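Local coordinates for protein glycosyl hydrolase family 88 (Pedobacter heparinus, PDB 3WIW) that acts as an unsaturated glucuronyl hydrolase specific for heparin, on an alpha6/alpha6-barrel of the glycosyl hydrolase 88 family, at residues A[250-255]-A[269-274]; A[254-259]-A[317-322]; A[57-62]-A[351-356]. All blocks are in the same frame, centred on the assembly; numbering follows the deposited sequence.

In the fold
Contacts 1 and 2 share helix 245-262 of the alpha6/alpha6-barrel. Contact 1 sets it against the next helix in the chain, 265-279, nearly antiparallel. Contact 2 sets it against helix 306-322, which runs roughly the same way, at 44°. Both are buried, and they touch where Ala271 meets Thr256 and Leu319. Contact 1 is apolar and aromatic. Contact 2 adds a glutamine bond to a backbone carbonyl and a bridging water. Contact 3 lies on the opposite side of the chain's centre, about 31 Å from either between centres. It joins a strand to a loop, is partly buried, and rests mainly on a phenylalanine ring against the strand backbone and a valine, with no hydrogen bond across.

Contact 1. Residues A[250-255]-A[269-274]; sequences WGLYGY and EHAEHI
Tyr255 and Ala271 meet where helices 245-262 and 265-279 pass nearly antiparallel, at 154°, with segment axes 8.6 Å apart. The CA atoms of Tyr255 and Ala271 are 5.3 Å apart. The Tyr255 side chain carries one end of the contact. His270 turns its edge to one face of the tyrosine ring in a T-shaped pair, with centroids 4.8 Å apart. His270 CD2 is the touching atom, 3.7 Å from Tyr255 CD2 and offset toward the rim of the ring. At the root of the side chain, Tyr255 CB meets Ala271 CB at 4.0 Å. The two helices follow each other in the chain and form a helical hairpin of the alpha6/alpha6-barrel. Trp250, a predicted substrate-binding residue, lies on the first of them. At the other end, Ile274 splits its branches. CG2 lies 3.8 Å from Leu252 CB, while CD1 reaches Gly251 O at 3.8 Å and also the Tyr255 ring. In Leu252, chi1 176° sets CG anti to the backbone N, and chi2 61° then brings CD1 to 3.4 Å from Ala271 O. A serine in place of Tyr255 would probably leave the His270 edge without its aromatic face and Ala202 O without its hydroxyl partner.

Contact 2. Residues A[254-259]-A[317-322]; sequences GYTMSY and LDLSTQ
The carbonyl oxygen of Asp318, a residue whose CB touches Thr256 CG2 at 3.7 Å, is gripped by two groups of Thr321. Its hydroxyl OG1 bonds to Asp318 O at 2.9 Å and its backbone N at 3.1 Å. One residue further on, Gln322 reaches across to the other helix. It is modelled in two conformers. In the one described here, NE2 donates to Thr256 O at 3.2 Å with an N-H...O angle of 155°. The donor stands above the carbonyl plane and not on a lone pair. Gln322 OE1 lies by the methyl CG2 of Thr256. It is buried by the contact and has no hydrogen-bond partner in the model. That methyl is anti to the backbone N and faces the other helix, while OG1 bonds back to Leu252 O. Tyr259 extends its ring past the glutamine in the opposite direction. The ring edge at CD2 is 3.7 Å from Gln322 CD, with ring and amide planes 74° apart. A water in the plane of that ring links the tyrosine hydroxyl to the Gln322 backbone: it donates to Gln322 O at 2.7 Å and pairs with Tyr259 OH at 3.2 Å. Asp318 also forms a salt bridge with Lys260. The contact packs two helices of the alpha6/alpha6-barrel, 245-262 and 306-322, which run roughly the same way, at 44°, with axes 9.6 Å apart. Helix 265-279 covers Thr256 and Tyr259, while helix 327-340 packs on Leu317 and Leu319 and helix 375-392 on Leu317.

Contact 3. Residues A[57-62]-A[351-356]; sequences RSVNPD and ENQFFI
Phe355 presses its ring against strand 55-59, and this is the tight part of the contact. Its tip atom CZ lies 3.5 Å from both Arg57 C and Ser58 N, so it meets the peptide link between the two residues. CE1 comes 3.6 Å from Arg57 O. On the other flank of the ring, CE2 is 3.7 Å from Val59 CG2. Val59 and Phe355 point in opposite senses and lie side against side. With CG anti to the carbonyl carbon (chi1 -69°), Phe355 points its ring at the strand. The peptide it meets belongs to a classic beta bulge: Arg57 and Ser58 both face Arg66 on the paired strand 65-68. The side chains of Arg57 and Ser58 start away from the loop and both bond to Glu369, while Arg57 also pairs with Asp72 and lies, side chain to side chain, about 8 Å from Arg246, a predicted substrate-binding residue. Toward solvent the contact is looser. Val59 CG2 is 4.0 Å from Gln353 CG, and Gln353 is partly exposed. Gln353 bends at chi2 (-76°), and its NE2 donates to Gly63 O in the turn after the strand. Residues 352-354 have positive phi, giving the loop a left-handed turn. Within it Phe354 N bonds to Glu351 O at 3.0 Å. Phe355 N bonds likewise to Asn352 O, an atom that also lies in plane at the edge of the Phe355 ring.

Contact 1. Residues A[250-255]-A[269-274]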
loop_
_atom_site.group_PDB
_atom_site.type_symbol
_atom_site.label_atom_id
_atom_site.label_comp_id
_atom_site.label_asym_id
_atom_site.label_seq_id
_atom_site.Cartn_x
_atom_site.Cartn_y
_atom_site.Cartn_z
ATOM N N TRP A 250 2.726 -3.544 -5.588
ATOM C CA TRP A 250 1.270 -3.681 -5.396
ATOM C C TRP A 250 0.802 -5.053 -5.877
ATOM O O TRP A 250 -0.087 -5.648 -5.277
ATOM C CB TRP A 250 0.522 -2.644 -6.201
ATOM C CG TRP A 250 0.646 -1.188 -5.849
ATOM C CD1 TRP A 250 0.607 -0.163 -6.772
ATOM C CD2 TRP A 250 0.679 -0.550 -4.549
ATOM N NE1 TRP A 250 0.673 1.048 -6.140
ATOM C CE2 TRP A 250 0.692 0.848 -4.778
ATOM C CE3 TRP A 250 0.735 -1.016 -3.219
ATOM C CZ2 TRP A 250 0.703 1.797 -3.732
ATOM C CZ3 TRP A 250 0.762 -0.065 -2.169
ATOM C CH2 TRP A 250 0.754 1.327 -2.444
ATOM N N GLY A 251 1.374 -5.567 -6.974
ATOM C CA GLY A 251 1.042 -6.900 -7.459
ATOM C C GLY A 251 1.410 -7.978 -6.454
ATOM O O GLY A 251 0.577 -8.832 -6.122
ATOM N N LEU A 252 2.651 -7.947 -5.971
ATOM C CA LEU A 252 3.090 -8.927 -4.980
ATOM C C LEU A 252 2.160 -8.912 -3.758
ATOM O O LEU A 252 1.677 -9.957 -3.297
ATOM C CB LEU A 252 4.520 -8.625 -4.544
ATOM C CG LEU A 252 5.057 -9.536 -3.445
ATOM C CD1 LEU A 252 5.098 -11.011 -3.881
ATOM C CD2 LEU A 252 6.444 -9.054 -2.988
ATOM N N TYR A 253 1.944 -7.719 -3.219
ATOM C CA TYR A 253 1.105 -7.567 -2.046
ATOM C C TYR A 253 -0.331 -8.020 -2.352
ATOM O O TYR A 253 -0.948 -8.714 -1.543
ATOM C CB TYR A 253 1.140 -6.118 -1.615
ATOM C CG TYR A 253 0.604 -5.797 -0.243
ATOM C CD1 TYR A 253 -0.759 -5.927 0.049
ATOM C CD2 TYR A 253 1.448 -5.315 0.758
ATOM C CE1 TYR A 253 -1.271 -5.566 1.291
ATOM C CE2 TYR A 253 0.951 -4.963 2.008
ATOM C CZ TYR A 253 -0.414 -5.079 2.261
ATOM O OH TYR A 253 -0.920 -4.691 3.480
ATOM N N GLY A 254 -0.859 -7.597 -3.504
ATOM C CA GLY A 254 -2.231 -7.891 -3.898
ATOM C C GLY A 254 -2.498 -9.395 -3.868
ATOM O O GLY A 254 -3.572 -9.819 -3.413
ATOM N N TYR A 255 -1.549 -10.204 -4.345
ATOM C CA TYR A 255 -1.764 -11.662 -4.409
ATOM C C TYR A 255 -1.483 -12.343 -3.080
ATOM O O TYR A 255 -2.156 -13.316 -2.753
ATOM C CB TYR A 255 -1.047 -12.316 -5.623
ATOM C CG TYR A 255 -1.796 -11.880 -6.848
ATOM C CD1 TYR A 255 -3.027 -12.457 -7.143
ATOM C CD2 TYR A 255 -1.373 -10.796 -7.615
ATOM C CE1 TYR A 255 -3.790 -12.025 -8.208
ATOM C CE2 TYR A 255 -2.133 -10.345 -8.677
ATOM C CZ TYR A 255 -3.351 -10.955 -8.957
ATOM O OH TYR A 255 -4.098 -10.477 -9.999
ATOM N N GLU A 269 0.491 -19.126 -5.525
ATOM C CA GLU A 269 1.405 -19.517 -6.593
ATOM C C GLU A 269 1.822 -18.283 -7.379
ATOM O O GLU A 269 2.999 -18.085 -7.675
ATOM C CB GLU A 269 0.751 -20.536 -7.525
ATOM C CG GLU A 269 0.443 -21.876 -6.862
ATOM C CD GLU A 269 -0.576 -22.717 -7.633
ATOM O OE1 GLU A 269 -1.129 -22.228 -8.647
ATOM O OE2 GLU A 269 -0.822 -23.869 -7.223
ATOM N N HIS A 270 0.859 -17.429 -7.703
ATOM C CA HIS A 270 1.172 -16.216 -8.456
ATOM C C HIS A 270 2.070 -15.288 -7.639
ATOM O O HIS A 270 3.057 -14.742 -8.161
ATOM C CB HIS A 270 -0.101 -15.524 -8.907
ATOM C CG HIS A 270 0.105 -14.548 -10.017
ATOM N ND1 HIS A 270 0.556 -14.927 -11.267
ATOM C CD2 HIS A 270 -0.091 -13.213 -10.072
ATOM C CE1 HIS A 270 0.625 -13.861 -12.043
ATOM N NE2 HIS A 270 0.255 -12.805 -11.335
ATOM N N ALA A 271 1.780 -15.150 -6.351
ATOM C CA ALA A 271 2.618 -14.358 -5.465
ATOM C C ALA A 271 4.075 -14.838 -5.453
ATOM O O ALA A 271 5.006 -14.016 -5.480
ATOM C CB ALA A 271 2.053 -14.305 -4.056
ATOM N N GLU A 272 4.276 -16.152 -5.423
ATOM C CA GLU A 272 5.636 -16.665 -5.417
ATOM C C GLU A 272 6.352 -16.391 -6.735
ATOM O O GLU A 272 7.551 -16.111 -6.727
ATOM C CB GLU A 272 5.677 -18.157 -5.058
ATOM C CG GLU A 272 5.286 -18.421 -3.610
ATOM C CD GLU A 272 5.829 -19.743 -3.108
ATOM O OE1 GLU A 272 5.047 -20.715 -3.084
ATOM O OE2 GLU A 272 7.042 -19.809 -2.756
ATOM N N HIS A 273 5.630 -16.469 -7.853
ATOM C CA HIS A 273 6.238 -16.132 -9.154
ATOM C C HIS A 273 6.646 -14.660 -9.203
ATOM O O HIS A 273 7.754 -14.325 -9.647
ATOM C CB HIS A 273 5.306 -16.449 -10.334
ATOM C CG HIS A 273 5.080 -17.911 -10.565
ATOM N ND1 HIS A 273 6.114 -18.812 -10.699
ATOM C CD2 HIS A 273 3.937 -18.626 -10.720
ATOM C CE1 HIS A 273 5.621 -20.019 -10.905
ATOM N NE2 HIS A 273 4.302 -19.933 -10.920
ATOM N N ILE A 274 5.772 -13.782 -8.726
ATOM C CA ILE A 274 6.096 -12.367 -8.647
ATOM C C ILE A 274 7.303 -12.139 -7.728
ATOM O O ILE A 274 8.240 -11.419 -8.086
ATOM C CB ILE A 274 4.888 -11.539 -8.165
ATOM C CG1 ILE A 274 3.747 -11.591 -9.190
ATOM C CG2 ILE A 274 5.317 -10.076 -7.920
ATOM C CD1 ILE A 274 2.434 -11.037 -8.616
#

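Contact 2. Residues A[254-259]-A[317-322]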
loop_
_atom_site.group_PDB
_atom_site.type_symbol
_atom_site.label_atom_id
_atom_site.label_comp_id
_atom_site.label_asym_id
_atom_site.label_seq_id
_atom_site.Cartn_x
_atom_site.Cartn_y
_atom_site.Cartn_z
ATOM N N GLY A 254 -0.859 -7.597 -3.504
ATOM C CA GLY A 254 -2.231 -7.891 -3.898
ATOM C C GLY A 254 -2.498 -9.395 -3.868
ATOM O O GLY A 254 -3.572 -9.819 -3.413
ATOM N N TYR A 255 -1.549 -10.204 -4.345
ATOM C CA TYR A 255 -1.764 -11.662 -4.409
ATOM C C TYR A 255 -1.483 -12.343 -3.080
ATOM O O TYR A 255 -2.156 -13.316 -2.753
ATOM C CB TYR A 255 -1.047 -12.316 -5.623
ATOM C CG TYR A 255 -1.796 -11.880 -6.848
ATOM C CD1 TYR A 255 -3.027 -12.457 -7.143
ATOM C CD2 TYR A 255 -1.373 -10.796 -7.615
ATOM C CE1 TYR A 255 -3.790 -12.025 -8.208
ATOM C CE2 TYR A 255 -2.133 -10.345 -8.677
ATOM C CZ TYR A 255 -3.351 -10.955 -8.957
ATOM O OH TYR A 255 -4.098 -10.477 -9.999
ATOM N N THR A 256 -0.533 -11.814 -2.306
ATOM C CA THR A 256 -0.293 -12.312 -0.958
ATOM C C THR A 256 -1.546 -12.101 -0.094
ATOM O O THR A 256 -2.029 -13.027 0.572
ATOM C CB THR A 256 0.947 -11.630 -0.361
ATOM O OG1 THR A 256 2.082 -11.928 -1.190
ATOM C CG2 THR A 256 1.183 -12.131 1.038
ATOM N N MET A 257 -2.091 -10.887 -0.146
ATOM C CA MET A 257 -3.299 -10.539 0.598
ATOM C C MET A 257 -4.518 -11.295 0.050
ATOM O O MET A 257 -5.362 -11.768 0.828
ATOM C CB MET A 257 -3.477 -9.015 0.590
ATOM C CG MET A 257 -4.809 -8.501 1.118
ATOM S SD MET A 257 -6.161 -8.515 -0.105
ATOM C CE MET A 257 -5.506 -7.343 -1.297
ATOM N N SER A 258 -4.641 -11.441 -1.274
ATOM C CA SER A 258 -5.787 -12.185 -1.823
ATOM C C SER A 258 -5.729 -13.637 -1.388
ATOM O O SER A 258 -6.771 -14.227 -1.123
ATOM C CB SER A 258 -5.814 -12.111 -3.344
ATOM O OG SER A 258 -6.216 -10.818 -3.785
ATOM N N TYR A 259 -4.528 -14.232 -1.330
ATOM C CA TYR A 259 -4.404 -15.572 -0.762
ATOM C C TYR A 259 -4.870 -15.609 0.695
ATOM O O TYR A 259 -5.654 -16.476 1.090
ATOM C CB TYR A 259 -3.000 -16.164 -0.909
ATOM C CG TYR A 259 -2.945 -17.549 -0.287
ATOM C CD1 TYR A 259 -3.588 -18.632 -0.885
ATOM C CD2 TYR A 259 -2.321 -17.757 0.937
ATOM C CE1 TYR A 259 -3.552 -19.885 -0.312
ATOM C CE2 TYR A 259 -2.272 -19.017 1.519
ATOM C CZ TYR A 259 -2.895 -20.074 0.892
ATOM O OH TYR A 259 -2.852 -21.320 1.464
ATOM N N LEU A 317 6.823 -10.606 4.231
ATOM C CA LEU A 317 6.643 -11.130 5.588
ATOM C C LEU A 317 5.366 -11.975 5.687
ATOM O O LEU A 317 5.403 -13.072 6.237
ATOM C CB LEU A 317 6.627 -9.993 6.603
ATOM C CG LEU A 317 8.000 -9.344 6.807
ATOM C CD1 LEU A 317 7.859 -7.988 7.511
ATOM C CD2 LEU A 317 8.945 -10.286 7.570
ATOM N N ASP A 318 4.252 -11.497 5.133
ATOM C CA ASP A 318 3.061 -12.342 5.107
ATOM C C ASP A 318 3.275 -13.574 4.224
ATOM O O ASP A 318 2.849 -14.664 4.579
ATOM C CB ASP A 318 1.818 -11.574 4.676
ATOM C CG ASP A 318 1.014 -11.056 5.860
ATOM O OD1 ASP A 318 1.566 -10.925 6.987
ATOM O OD2 ASP A 318 -0.167 -10.753 5.651
ATOM N N LEU A 319 3.950 -13.420 3.085
ATOM C CA LEU A 319 4.169 -14.565 2.208
ATOM C C LEU A 319 4.971 -15.635 2.939
ATOM O O LEU A 319 4.692 -16.839 2.799
ATOM C CB LEU A 319 4.891 -14.124 0.939
ATOM C CG LEU A 319 5.023 -15.179 -0.158
ATOM C CD1 LEU A 319 3.666 -15.663 -0.644
ATOM C CD2 LEU A 319 5.858 -14.643 -1.327
ATOM N N SER A 320 5.962 -15.194 3.726
ATOM C CA SER A 320 6.820 -16.128 4.456
ATOM C C SER A 320 6.029 -17.042 5.412
ATOM O O SER A 320 6.456 -18.177 5.698
ATOM C CB SER A 320 7.936 -15.386 5.203
ATOM O OG SER A 320 7.498 -14.836 6.431
ATOM N N THR A 321 4.871 -16.575 5.891
ATOM C CA THR A 321 4.072 -17.362 6.835
ATOM C C THR A 321 3.057 -18.255 6.138
ATOM O O THR A 321 2.448 -19.125 6.774
ATOM C CB THR A 321 3.325 -16.462 7.842
ATOM O OG1 THR A 321 2.290 -15.730 7.163
ATOM C CG2 THR A 321 4.301 -15.499 8.517
ATOM N N GLN A 322 2.849 -18.028 4.842
ATOM C CA GLN A 322 1.813 -18.730 4.078
ATOM C C GLN A 322 2.359 -19.923 3.306
ATOM O O GLN A 322 1.653 -20.907 3.086
ATOM C CB GLN A 322 1.147 -17.778 3.084
ATOM C CG GLN A 322 0.430 -16.615 3.702
ATOM C CD GLN A 322 0.135 -15.541 2.680
ATOM O OE1 GLN A 322 0.738 -15.496 1.604
ATOM N NE2 GLN A 322 -0.778 -14.668 3.009
HETATM O O HOH W 1 -0.884 -21.188 4.005
#

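Contact 3. Residues A[57-62]-A[351-356]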
loop_
_atom_site.group_PDB
_atom_site.type_symbol
_atom_site.label_atom_id
_atom_site.label_comp_id
_atom_site.label_asym_id
_atom_site.label_seq_id
_atom_site.Cartn_x
_atom_site.Cartn_y
_atom_site.Cartn_z
ATOM N N ARG A 57 1.102 14.520 3.434
ATOM C CA ARG A 57 1.325 13.627 2.305
ATOM C C ARG A 57 2.793 13.490 1.892
ATOM O O ARG A 57 3.303 12.388 1.787
ATOM C CB ARG A 57 0.495 14.069 1.096
ATOM C CG ARG A 57 0.778 13.255 -0.162
ATOM C CD ARG A 57 -0.191 13.590 -1.304
ATOM N NE ARG A 57 0.333 13.142 -2.584
ATOM C CZ ARG A 57 -0.373 12.874 -3.675
ATOM N NH1 ARG A 57 -1.714 12.904 -3.639
ATOM N NH2 ARG A 57 0.265 12.521 -4.796
ATOM N N SER A 58 3.458 14.605 1.615
ATOM C CA SER A 58 4.829 14.565 1.131
ATOM C C SER A 58 5.478 15.912 1.408
ATOM O O SER A 58 4.833 16.827 1.933
ATOM C CB SER A 58 4.892 14.221 -0.364
ATOM O OG SER A 58 4.179 15.171 -1.141
ATOM N N VAL A 59 6.758 16.044 1.063
ATOM C CA VAL A 59 7.467 17.296 1.268
ATOM C C VAL A 59 7.809 17.889 -0.098
ATOM O O VAL A 59 8.438 17.238 -0.931
ATOM C CB VAL A 59 8.718 17.076 2.126
ATOM C CG1 VAL A 59 9.520 18.386 2.267
ATOM C CG2 VAL A 59 8.328 16.551 3.504
ATOM N N ASN A 60 7.355 19.115 -0.332
ATOM C CA ASN A 60 7.606 19.827 -1.583
ATOM C C ASN A 60 9.074 20.192 -1.744
ATOM O O ASN A 60 9.800 20.261 -0.746
ATOM C CB ASN A 60 6.782 21.107 -1.582
ATOM C CG ASN A 60 5.294 20.830 -1.604
ATOM O OD1 ASN A 60 4.828 19.925 -2.316
ATOM N ND2 ASN A 60 4.535 21.580 -0.808
ATOM N N PRO A 61 9.524 20.437 -2.994
ATOM C CA PRO A 61 10.908 20.859 -3.245
ATOM C C PRO A 61 11.340 22.045 -2.381
ATOM O O PRO A 61 12.507 22.103 -2.009
ATOM C CB PRO A 61 10.884 21.250 -4.728
ATOM C CG PRO A 61 9.837 20.337 -5.315
ATOM C CD PRO A 61 8.787 20.186 -4.250
ATOM N N ASP A 62 10.418 22.949 -2.045
ATOM C CA ASP A 62 10.767 24.101 -1.205
ATOM C C ASP A 62 10.773 23.816 0.300
ATOM O O ASP A 62 11.002 24.716 1.100
ATOM C CB ASP A 62 9.901 25.335 -1.526
ATOM C CG ASP A 62 8.430 25.180 -1.101
ATOM O OD1 ASP A 62 8.031 24.143 -0.518
ATOM O OD2 ASP A 62 7.654 26.135 -1.345
ATOM N N GLU A 351 12.910 15.598 12.636
ATOM C CA GLU A 351 13.250 16.039 11.276
ATOM C C GLU A 351 12.288 15.547 10.208
ATOM O O GLU A 351 11.317 14.867 10.520
ATOM C CB GLU A 351 14.682 15.607 10.950
ATOM C CG GLU A 351 15.656 16.148 12.009
ATOM C CD GLU A 351 17.115 16.018 11.631
ATOM O OE1 GLU A 351 17.411 15.419 10.570
ATOM O OE2 GLU A 351 17.968 16.521 12.398
ATOM N N ASN A 352 12.538 15.897 8.950
ATOM C CA ASN A 352 11.783 15.314 7.834
ATOM C C ASN A 352 10.283 15.664 7.886
ATOM O O ASN A 352 9.448 14.902 7.397
ATOM C CB ASN A 352 11.983 13.782 7.844
ATOM C CG ASN A 352 11.725 13.110 6.502
ATOM O OD1 ASN A 352 12.026 13.661 5.447
ATOM N ND2 ASN A 352 11.177 11.894 6.546
ATOM N N GLN A 353 9.943 16.815 8.476
ATOM C CA GLN A 353 8.551 17.213 8.644
ATOM C C GLN A 353 7.713 16.138 9.353
ATOM O O GLN A 353 6.494 16.027 9.153
ATOM C CB GLN A 353 7.940 17.658 7.305
ATOM C CG GLN A 353 8.658 18.876 6.683
ATOM C CD GLN A 353 8.302 20.205 7.378
ATOM O OE1 GLN A 353 7.993 20.237 8.563
ATOM N NE2 GLN A 353 8.304 21.293 6.615
ATOM N N PHE A 354 8.385 15.382 10.223
ATOM C CA PHE A 354 7.797 14.329 11.050
ATOM C C PHE A 354 7.365 13.075 10.286
ATOM O O PHE A 354 6.738 12.180 10.871
ATOM C CB PHE A 354 6.649 14.853 11.927
ATOM C CG PHE A 354 7.002 16.084 12.713
ATOM C CD1 PHE A 354 8.167 16.139 13.478
ATOM C CD2 PHE A 354 6.177 17.209 12.677
ATOM C CE1 PHE A 354 8.482 17.290 14.192
ATOM C CE2 PHE A 354 6.487 18.352 13.392
ATOM C CZ PHE A 354 7.642 18.391 14.144
ATOM N N PHE A 355 7.710 12.983 9.002
ATOM C CA PHE A 355 7.579 11.714 8.311
ATOM C C PHE A 355 8.635 10.738 8.811
ATOM O O PHE A 355 9.718 11.138 9.240
ATOM C CB PHE A 355 7.735 11.884 6.810
ATOM C CG PHE A 355 6.604 12.620 6.159
ATOM C CD1 PHE A 355 5.441 11.954 5.801
ATOM C CD2 PHE A 355 6.695 13.982 5.895
ATOM C CE1 PHE A 355 4.377 12.626 5.177
ATOM C CE2 PHE A 355 5.654 14.661 5.272
ATOM C CZ PHE A 355 4.485 13.989 4.910
ATOM N N ILE A 356 8.348 9.454 8.698
ATOM C CA ILE A 356 9.221 8.423 9.252
ATOM C C ILE A 356 10.363 8.047 8.285
ATOM O O ILE A 356 11.512 8.020 8.682
ATOM C CB ILE A 356 8.398 7.187 9.641
ATOM C CG1 ILE A 356 7.382 7.555 10.749
ATOM C CG2 ILE A 356 9.305 6.055 10.091
ATOM C CD1 ILE A 356 6.320 6.515 11.027
#